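Side-chain contacts in cellulose hydrolase (Bacillus licheniformis, PDB 4YZT), which hydrolyses internal beta-1,4-glucosidic bonds of cellulose as a three-module family 5 endoglucanase, caught here with cellotetraose in its cleft: residues 40-45 and 114-119; 70-75 and 156-161. All blocks are in the same frame, centred on the assembly; numbering follows the deposited sequence.

Contact 1 (40-45 and 114-119). With BGC (beta-D-glucopyranose), chain B; BGC (beta-D-glucopyranose), chain C; EDO (1,2-ethanediol), chain D.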
ATOM      1  N   THR A  40      -3.822   2.596  13.514  1.00 11.57           N
ATOM      2  CA  THR A  40      -4.971   2.500  14.414  1.00 10.96           C
ATOM      3  C   THR A  40      -4.474   2.132  15.818  1.00 10.21           C
ATOM      4  O   THR A  40      -4.063   3.027  16.567  1.00 12.15           O
ATOM      5  CB  THR A  40      -6.026   1.494  13.865  1.00 11.98           C
ATOM      6  OG1 THR A  40      -6.296   1.818  12.492  1.00 11.62           O
ATOM      7  CG2 THR A  40      -7.316   1.583  14.652  1.00 13.88           C
ATOM      8  N   LEU A  41      -4.443   0.851  16.186  1.00  9.56           N
ATOM      9  CA  LEU A  41      -3.869   0.526  17.500  1.00 10.98           C
ATOM     10  C   LEU A  41      -2.342   0.670  17.496  1.00 11.03           C
ATOM     11  O   LEU A  41      -1.713   0.624  18.557  1.00 10.06           O
ATOM     12  CB  LEU A  41      -4.266  -0.872  17.957  1.00 14.44           C
ATOM     13  CG  LEU A  41      -5.736  -0.969  18.382  1.00 17.80           C
ATOM     14  CD1 LEU A  41      -6.631  -1.238  17.178  1.00 18.93           C
ATOM     15  CD2 LEU A  41      -5.923  -2.062  19.413  1.00 19.37           C
ATOM     16  N   ASP A  42      -1.757   0.844  16.308  1.00 11.68           N
ATOM     17  CA  ASP A  42      -0.312   1.057  16.179  1.00 11.33           C
ATOM     18  C   ASP A  42       0.058   2.542  16.242  1.00 11.64           C
ATOM     19  O   ASP A  42       1.242   2.876  16.244  1.00 11.44           O
ATOM     20  CB  ASP A  42       0.232   0.465  14.868  1.00 11.43           C
ATOM     21  CG  ASP A  42      -0.638   0.806  13.659  1.00 12.49           C
ATOM     22  OD1 ASP A  42      -1.878   0.723  13.795  1.00 12.24           O
ATOM     23  OD2 ASP A  42      -0.091   1.150  12.586  1.00 11.86           O
ATOM     24  N   ALA A  43      -0.936   3.423  16.290  1.00 10.99           N
ATOM     25  CA  ALA A  43      -0.637   4.856  16.344  1.00 10.39           C
ATOM     26  C   ALA A  43      -0.013   5.268  17.675  1.00 12.48           C
ATOM     27  O   ALA A  43      -0.114   4.560  18.683  1.00 11.33           O
ATOM     28  CB  ALA A  43      -1.904   5.687  16.076  1.00  9.96           C
ATOM     29  N   VAL A  44       0.601   6.448  17.666  1.00 11.78           N
ATOM     30  CA  VAL A  44       1.472   6.919  18.745  1.00 13.29           C
ATOM     31  C   VAL A  44       1.066   8.317  19.184  1.00 12.84           C
ATOM     32  O   VAL A  44       1.047   9.234  18.360  1.00 14.76           O
ATOM     33  CB  VAL A  44       2.962   6.934  18.280  1.00 13.99           C
ATOM     34  CG1 VAL A  44       3.858   7.604  19.322  1.00 14.87           C
ATOM     35  CG2 VAL A  44       3.449   5.533  17.975  1.00 12.63           C
ATOM     36  N   PRO A  45       0.774   8.506  20.481  1.00 12.11           N
ATOM     37  CA  PRO A  45       0.953   7.541  21.583  1.00 13.54           C
ATOM     38  C   PRO A  45      -0.159   6.498  21.754  1.00 14.45           C
ATOM     39  O   PRO A  45       0.044   5.510  22.466  1.00 16.16           O
ATOM     40  CB  PRO A  45       1.012   8.447  22.824  1.00 13.15           C
ATOM     41  CG  PRO A  45       0.159   9.639  22.442  1.00 14.83           C
ATOM     42  CD  PRO A  45       0.430   9.853  20.974  1.00 13.44           C
ATOM     43  N   ASN A 114       0.318  -8.302  16.744  1.00  8.99           N
ATOM     44  CA  ASN A 114       1.773  -8.123  16.879  1.00  8.94           C
ATOM     45  C   ASN A 114       2.199  -7.107  17.925  1.00  9.16           C
ATOM     46  O   ASN A 114       1.377  -6.606  18.696  1.00 10.46           O
ATOM     47  CB  ASN A 114       2.401  -7.767  15.510  1.00  9.17           C
ATOM     48  CG  ASN A 114       2.233  -6.286  15.101  1.00 10.50           C
ATOM     49  OD1 ASN A 114       1.783  -5.424  15.866  1.00 11.64           O
ATOM     50  ND2 ASN A 114       2.648  -5.992  13.874  1.00 11.74           N
ATOM     51  N   ILE A 115       3.506  -6.856  17.956  1.00  9.15           N
ATOM     52  CA  ILE A 115       4.100  -5.684  18.580  1.00 10.17           C
ATOM     53  C   ILE A 115       4.650  -4.836  17.424  1.00 12.06           C
ATOM     54  O   ILE A 115       5.448  -5.328  16.626  1.00 11.84           O
ATOM     55  CB  ILE A 115       5.224  -6.058  19.569  1.00 12.00           C
ATOM     56  CG1 ILE A 115       4.659  -6.850  20.762  1.00 10.25           C
ATOM     57  CG2 ILE A 115       5.999  -4.811  20.021  1.00  9.92           C
ATOM     58  CD1 ILE A 115       5.680  -7.131  21.870  1.00 11.04           C
ATOM     59  N   HIS A 116       4.220  -3.578  17.314  1.00 10.17           N
ATOM     60  CA  HIS A 116       4.507  -2.821  16.106  1.00 10.66           C
ATOM     61  C   HIS A 116       5.574  -1.727  16.295  1.00 12.57           C
ATOM     62  O   HIS A 116       6.781  -2.023  16.260  1.00  9.19           O
ATOM     63  CB  HIS A 116       3.195  -2.232  15.540  1.00  8.61           C
ATOM     64  CG  HIS A 116       3.232  -2.009  14.055  1.00  8.37           C
ATOM     65  ND1 HIS A 116       3.156  -3.043  13.143  1.00  9.70           N
ATOM     66  CD2 HIS A 116       3.391  -0.877  13.326  1.00 10.37           C
ATOM     67  CE1 HIS A 116       3.228  -2.553  11.920  1.00  7.33           C
ATOM     68  NE2 HIS A 116       3.367  -1.237  12.003  1.00  8.44           N
ATOM     69  N   HIS A 117       5.164  -0.475  16.503  1.00 11.92           N
ATOM     70  CA  HIS A 117       6.148   0.617  16.481  1.00  9.92           C
ATOM     71  C   HIS A 117       7.026   0.687  17.727  1.00  9.70           C
ATOM     72  O   HIS A 117       7.975   1.481  17.776  1.00  9.75           O
ATOM     73  CB  HIS A 117       5.454   1.952  16.243  1.00 11.46           C
ATOM     74  CG  HIS A 117       4.986   2.126  14.829  1.00 10.44           C
ATOM     75  ND1 HIS A 117       5.729   1.702  13.749  1.00 10.08           N
ATOM     76  CD2 HIS A 117       3.846   2.655  14.322  1.00  9.50           C
ATOM     77  CE1 HIS A 117       5.069   1.969  12.632  1.00 10.41           C
ATOM     78  NE2 HIS A 117       3.925   2.543  12.954  1.00  9.43           N
ATOM     79  N   ASP A 118       6.747  -0.169  18.710  1.00  9.60           N
ATOM     80  CA  ASP A 118       7.717  -0.440  19.767  1.00 12.47           C
ATOM     81  C   ASP A 118       9.105  -0.749  19.198  1.00 12.33           C
ATOM     82  O   ASP A 118      10.122  -0.470  19.841  1.00 11.82           O
ATOM     83  CB  ASP A 118       7.246  -1.609  20.619  1.00 13.09           C
ATOM     84  CG  ASP A 118       5.857  -1.394  21.152  1.00 14.34           C
ATOM     85  OD1 ASP A 118       4.885  -1.753  20.437  1.00 11.85           O
ATOM     86  OD2 ASP A 118       5.755  -0.852  22.270  1.00 14.50           O
ATOM     87  N   SER A 119       9.137  -1.314  17.991  1.00 12.90           N
ATOM     88  CA  SER A 119      10.399  -1.687  17.340  1.00  9.61           C
ATOM     89  C   SER A 119      11.421  -0.540  17.349  1.00 13.68           C
ATOM     90  O   SER A 119      12.587  -0.743  17.697  1.00 10.31           O
ATOM     91  CB  SER A 119      10.148  -2.141  15.896  1.00  9.09           C
ATOM     92  OG  SER A 119       9.657  -1.063  15.105  1.00 11.05           O
TER
HETATM   93  C2  BGC B   1       5.664  -0.329   8.569  1.00 17.20           C
HETATM   94  C3  BGC B   1       4.399   0.446   8.450  1.00 17.61           C
HETATM   95  C4  BGC B   1       4.554   1.607   7.571  1.00 18.42           C
HETATM   96  C5  BGC B   1       5.028   1.126   6.199  1.00 19.75           C
HETATM   97  C6  BGC B   1       5.150   2.183   5.135  1.00 19.51           C
HETATM   98  C1  BGC B   1       6.028  -0.669   7.149  1.00 23.66           C
HETATM   99  O1  BGC B   1       6.953  -1.700   6.974  1.00 30.28           O
HETATM  100  O2  BGC B   1       5.468  -1.590   9.283  1.00 12.50           O
HETATM  101  O3  BGC B   1       3.848   0.842   9.785  1.00 12.77           O
HETATM  102  O4  BGC B   1       3.262   2.307   7.489  1.00 16.18           O
HETATM  103  O5  BGC B   1       6.345   0.517   6.388  1.00 23.14           O
HETATM  104  O6  BGC B   1       6.200   3.054   5.522  1.00 20.41           O
HETATM  105  C2  BGC C   2       2.136   4.408   7.347  1.00 17.85           C
HETATM  106  C3  BGC C   2       2.273   5.881   7.569  1.00 16.74           C
HETATM  107  C4  BGC C   2       2.743   6.159   8.963  1.00 17.17           C
HETATM  108  C5  BGC C   2       4.039   5.424   9.250  1.00 19.28           C
HETATM  109  C6  BGC C   2       4.462   5.672  10.674  1.00 22.80           C
HETATM  110  C1  BGC C   2       3.433   3.701   7.648  1.00 18.68           C
HETATM  111  O2  BGC C   2       1.732   4.111   5.992  1.00 15.95           O
HETATM  112  O3  BGC C   2       0.992   6.524   7.284  1.00 14.99           O
HETATM  113  O4  BGC C   2       2.995   7.597   9.212  1.00 17.07           O
HETATM  114  O5  BGC C   2       3.905   3.969   9.029  1.00 16.77           O
HETATM  115  O6  BGC C   2       5.775   5.161  10.893  1.00 26.52           O
HETATM  116  C1  EDO D 802       1.303  12.681  18.802  1.00 23.00           C
HETATM  117  O1  EDO D 802       0.792  11.840  17.761  1.00 19.79           O
HETATM  118  C2  EDO D 802       1.183  14.142  18.375  1.00 23.06           C
HETATM  119  O2  EDO D 802      -0.183  14.438  18.042  1.00 25.31           O
HETATM  120  O   HOH W   1       1.655   2.400  11.154  1.00 11.30           O
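Asp42 lays its CB against the ring of His116, at 3.8 Å from CD2, the two side chains running side by side and pointing the same way with carboxylate and ring planes almost perpendicular (83°). The backbone O of Asp42 comes in at the edge of the His117 ring, near its plane, 3.2 Å from CD2. One water adds a bridge: it donates to Asp42 OD2 at 2.6 Å and also bonds His117 NE2 and O3 of the chain B glucose. That same O3 is met head-on by His116 NE2 at 3.1 Å in a nearly straight bond (171°), in the plane of the ring. CD2 of His116 lies over the centre of the His117 ring, so the two histidines are packed against each other, with O3 at the ring edge of His116. Both are part of the glycan-binding pocket at the mouth of the (beta/alpha)8 barrel, occupied here by cellotetraose.

The second shell fixes their orientations. Asn114 ND2 donates to His116 ND1 at 3.1 Å, close to the ring plane, which probably restrains the imidazole from turning about its CB-CG bond. Asp42 holds CG between its backbone N and carbonyl carbon (chi1 45°), which turns the carboxylate back onto its own type I turn, where OD1 takes the N-H of Thr40 at 2.7 Å from above the carboxylate plane. OD2 also accepts from Asn39 N, and Thr76 OG1 bonds both Asp42 O and His117 N, tying the two loops together.

Residues 40-45 belong to the loop between barrel strand 34-36 and helix 57-66. Residues 114-119 lead from barrel strand 110-114 into helix 118-123, whose Leu121 packs against Val44.

Contact 2 (70-75 and 156-161). With BGC (beta-D-glucopyranose), chain B.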
ATOM      1  N   SER A  70      -8.232 -12.802   6.025  1.00 11.79           N
ATOM      2  CA  SER A  70      -7.450 -12.549   7.232  1.00 11.55           C
ATOM      3  C   SER A  70      -7.217 -11.056   7.449  1.00 11.03           C
ATOM      4  O   SER A  70      -7.288 -10.269   6.507  1.00 11.27           O
ATOM      5  CB  SER A  70      -6.105 -13.291   7.174  1.00 12.28           C
ATOM      6  OG  SER A  70      -5.319 -12.850   6.079  1.00 10.31           O
ATOM      7  N   VAL A  71      -6.989 -10.674   8.703  1.00  9.39           N
ATOM      8  CA  VAL A  71      -6.641  -9.305   9.034  1.00  9.35           C
ATOM      9  C   VAL A  71      -5.413  -9.289   9.937  1.00 11.91           C
ATOM     10  O   VAL A  71      -5.225 -10.169  10.777  1.00 11.99           O
ATOM     11  CB  VAL A  71      -7.811  -8.536   9.719  1.00 12.83           C
ATOM     12  CG1 VAL A  71      -9.061  -8.565   8.835  1.00 11.77           C
ATOM     13  CG2 VAL A  71      -8.119  -9.098  11.100  1.00 17.31           C
ATOM     14  N   ARG A  72      -4.572  -8.288   9.729  1.00  8.10           N
ATOM     15  CA  ARG A  72      -3.448  -8.021  10.613  1.00  9.35           C
ATOM     16  C   ARG A  72      -3.760  -6.798  11.453  1.00  9.81           C
ATOM     17  O   ARG A  72      -4.161  -5.769  10.923  1.00 10.42           O
ATOM     18  CB  ARG A  72      -2.163  -7.808   9.810  1.00 10.53           C
ATOM     19  CG  ARG A  72      -0.924  -7.430  10.622  1.00  9.21           C
ATOM     20  CD  ARG A  72       0.282  -7.715   9.747  1.00  9.40           C
ATOM     21  NE  ARG A  72       1.615  -7.497  10.322  1.00  8.55           N
ATOM     22  CZ  ARG A  72       2.356  -6.399  10.161  1.00 10.14           C
ATOM     23  NH1 ARG A  72       1.874  -5.335   9.515  1.00 10.01           N
ATOM     24  NH2 ARG A  72       3.586  -6.348  10.679  1.00  7.94           N
ATOM     25  N   ILE A  73      -3.595  -6.928  12.764  1.00 10.82           N
ATOM     26  CA  ILE A  73      -3.896  -5.839  13.689  1.00  8.49           C
ATOM     27  C   ILE A  73      -2.607  -5.385  14.354  1.00 11.85           C
ATOM     28  O   ILE A  73      -2.197  -5.934  15.382  1.00 12.12           O
ATOM     29  CB  ILE A  73      -4.939  -6.259  14.768  1.00 13.19           C
ATOM     30  CG1 ILE A  73      -6.219  -6.787  14.109  1.00 11.44           C
ATOM     31  CG2 ILE A  73      -5.276  -5.097  15.700  1.00 12.67           C
ATOM     32  CD1 ILE A  73      -7.174  -7.475  15.076  1.00 15.84           C
ATOM     33  N   PRO A  74      -1.936  -4.400  13.743  1.00 10.04           N
ATOM     34  CA  PRO A  74      -0.715  -3.888  14.370  1.00  9.03           C
ATOM     35  C   PRO A  74      -1.041  -3.156  15.656  1.00  9.85           C
ATOM     36  O   PRO A  74      -2.011  -2.399  15.706  1.00  9.98           O
ATOM     37  CB  PRO A  74      -0.127  -2.944  13.303  1.00 12.46           C
ATOM     38  CG  PRO A  74      -1.214  -2.636  12.382  1.00 14.46           C
ATOM     39  CD  PRO A  74      -2.167  -3.815  12.405  1.00 12.72           C
ATOM     40  N   VAL A  75      -0.238  -3.391  16.692  1.00 10.25           N
ATOM     41  CA  VAL A  75      -0.442  -2.737  17.986  1.00  9.19           C
ATOM     42  C   VAL A  75       0.881  -2.194  18.520  1.00  9.90           C
ATOM     43  O   VAL A  75       1.879  -2.922  18.621  1.00 11.81           O
ATOM     44  CB  VAL A  75      -1.046  -3.689  19.025  1.00 10.75           C
ATOM     45  CG1 VAL A  75      -1.164  -2.988  20.376  1.00 10.62           C
ATOM     46  CG2 VAL A  75      -2.403  -4.211  18.556  1.00 11.75           C
ATOM     47  N   LEU A 156      -2.987 -15.688  15.352  1.00 10.61           N
ATOM     48  CA  LEU A 156      -1.546 -15.865  15.207  1.00 12.23           C
ATOM     49  C   LEU A 156      -0.827 -14.757  15.979  1.00 12.30           C
ATOM     50  O   LEU A 156      -1.330 -13.636  16.066  1.00  9.99           O
ATOM     51  CB  LEU A 156      -1.124 -15.823  13.730  1.00 11.55           C
ATOM     52  CG  LEU A 156      -1.597 -16.924  12.759  1.00 14.33           C
ATOM     53  CD1 LEU A 156      -3.018 -16.668  12.287  1.00 14.91           C
ATOM     54  CD2 LEU A 156      -0.667 -17.026  11.556  1.00 12.02           C
ATOM     55  N   PHE A 157       0.340 -15.064  16.539  1.00 13.21           N
ATOM     56  CA  PHE A 157       1.179 -14.028  17.160  1.00 14.82           C
ATOM     57  C   PHE A 157       2.355 -13.691  16.253  1.00 14.10           C
ATOM     58  O   PHE A 157       3.052 -14.598  15.787  1.00 14.83           O
ATOM     59  CB  PHE A 157       1.752 -14.467  18.516  1.00 12.23           C
ATOM     60  CG  PHE A 157       0.731 -14.707  19.605  1.00 13.80           C
ATOM     61  CD1 PHE A 157      -0.538 -14.177  19.544  1.00 12.30           C
ATOM     62  CD2 PHE A 157       1.077 -15.478  20.711  1.00 11.93           C
ATOM     63  CE1 PHE A 157      -1.465 -14.416  20.574  1.00 14.51           C
ATOM     64  CE2 PHE A 157       0.163 -15.725  21.738  1.00 12.47           C
ATOM     65  CZ  PHE A 157      -1.106 -15.189  21.668  1.00 12.37           C
ATOM     66  N   GLU A 158       2.594 -12.401  16.030  1.00 10.05           N
ATOM     67  CA  GLU A 158       3.793 -11.939  15.327  1.00  9.20           C
ATOM     68  C   GLU A 158       4.725 -11.222  16.316  1.00 10.96           C
ATOM     69  O   GLU A 158       4.369 -10.197  16.891  1.00 10.21           O
ATOM     70  CB  GLU A 158       3.431 -11.017  14.163  1.00 10.19           C
ATOM     71  CG  GLU A 158       4.662 -10.416  13.482  1.00 10.77           C
ATOM     72  CD  GLU A 158       4.299  -9.389  12.408  1.00 14.58           C
ATOM     73  OE1 GLU A 158       3.114  -9.002  12.327  1.00 15.27           O
ATOM     74  OE2 GLU A 158       5.205  -8.965  11.660  1.00 13.51           O
ATOM     75  N   ILE A 159       5.910 -11.781  16.524  1.00  9.66           N
ATOM     76  CA  ILE A 159       6.815 -11.310  17.583  1.00 10.22           C
ATOM     77  C   ILE A 159       7.144  -9.800  17.557  1.00 12.85           C
ATOM     78  O   ILE A 159       7.000  -9.128  18.584  1.00 13.00           O
ATOM     79  CB  ILE A 159       8.129 -12.115  17.554  1.00 10.37           C
ATOM     80  CG1 ILE A 159       7.829 -13.606  17.742  1.00 11.40           C
ATOM     81  CG2 ILE A 159       9.089 -11.651  18.654  1.00 10.80           C
ATOM     82  CD1 ILE A 159       7.059 -13.896  19.022  1.00 12.13           C
ATOM     83  N   VAL A 160       7.572  -9.272  16.407  1.00 11.45           N
ATOM     84  CA  VAL A 160       7.920  -7.855  16.306  1.00 11.57           C
ATOM     85  C   VAL A 160       7.944  -7.353  14.847  1.00 10.21           C
ATOM     86  O   VAL A 160       8.475  -8.017  13.947  1.00  9.99           O
ATOM     87  CB  VAL A 160       9.312  -7.565  16.978  1.00 14.48           C
ATOM     88  CG1 VAL A 160      10.449  -8.362  16.305  1.00 11.55           C
ATOM     89  CG2 VAL A 160       9.639  -6.081  16.979  1.00 12.97           C
ATOM     90  N   ASN A 161       7.371  -6.172  14.625  1.00  9.19           N
ATOM     91  CA  ASN A 161       7.371  -5.520  13.322  1.00 10.53           C
ATOM     92  C   ASN A 161       8.704  -4.847  12.995  1.00  9.75           C
ATOM     93  O   ASN A 161       9.250  -4.149  13.841  1.00 12.94           O
ATOM     94  CB  ASN A 161       6.264  -4.460  13.268  1.00 11.47           C
ATOM     95  CG  ASN A 161       6.115  -3.858  11.897  1.00 12.18           C
ATOM     96  OD1 ASN A 161       5.703  -4.542  10.965  1.00 10.71           O
ATOM     97  ND2 ASN A 161       6.447  -2.576  11.759  1.00  7.48           N
TER
HETATM   98  C2  BGC B   1       5.664  -0.329   8.569  1.00 17.20           C
HETATM   99  C3  BGC B   1       4.399   0.446   8.450  1.00 17.61           C
HETATM  100  C4  BGC B   1       4.554   1.607   7.571  1.00 18.42           C
HETATM  101  C5  BGC B   1       5.028   1.126   6.199  1.00 19.75           C
HETATM  102  C6  BGC B   1       5.150   2.183   5.135  1.00 19.51           C
HETATM  103  C1  BGC B   1       6.028  -0.669   7.149  1.00 23.66           C
HETATM  104  O1  BGC B   1       6.953  -1.700   6.974  1.00 30.28           O
HETATM  105  O2  BGC B   1       5.468  -1.590   9.283  1.00 12.50           O
HETATM  106  O3  BGC B   1       3.848   0.842   9.785  1.00 12.77           O
HETATM  107  O4  BGC B   1       3.262   2.307   7.489  1.00 16.18           O
HETATM  108  O5  BGC B   1       6.345   0.517   6.388  1.00 23.14           O
HETATM  109  O6  BGC B   1       6.200   3.054   5.522  1.00 20.41           O
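Arg72 and Glu158 both swing CG away from the backbone N (chi1 176° and 175°) and continue in extended chains, which brings the guanidinium and the carboxylate together from strands 70-73 and 155-158, two places apart in the sheet. The grip is side-on. NE gives its hydrogen to the syn lone pair of Glu158 OE1 at 2.9 Å, while NH2 reaches OE1 and OE2 together, each at 3.2 Å; the bond to OE1 is the more bent. The two planes are 41° apart, yet the carboxylate still sits at the edge of the guanidinium. NH2 also donates to Asn161 OD1 at 2.8 Å; OD1 lies almost in the guanidinium plane, while NH2 approaches tilted from the carbonyl plane of the amide.

These strands are the second and fourth of the eight-stranded parallel (beta/alpha)8 barrel of family 5, so the pair reaches across the barrel interior past the intervening strand 110-114. With OD1 engaged by Arg72, the Asn161 amide turns ND2 to O2 of the chain B glucose at 2.8 Å. NH1 of Arg72 forms a salt bridge with Glu271 and a hydrogen bond with Asn36. A leucine in place of Arg72 would probably leave the buried carboxylate of Glu158 without its cationic mate and the Asn161 amide freer to turn. Glu158 OE1 also receives a weak hydrogen bond from Asn114 ND2.

In the fold
Along the chain the segments alternate, 40-45, 70-75, 114-119, 156-161, following the first four strands of the barrel and the loops at their C-terminal ends. Contact 1 joins the loops after strands one and three; contact 2 joins strand 70-73 to strand 155-158 and the loop that follows it. Their centres are about 10 Å apart, and backbone bonds stitch them together: His116 N to Val75 O at 2.8 Å and Ile115 O to Asn161 N at 2.9 Å. Both meet the chain B glucose, contact 1 through its O3 and contact 2 through its O2, so neighbouring hydroxyls of one sugar are read by interlocked parts of the barrel mouth.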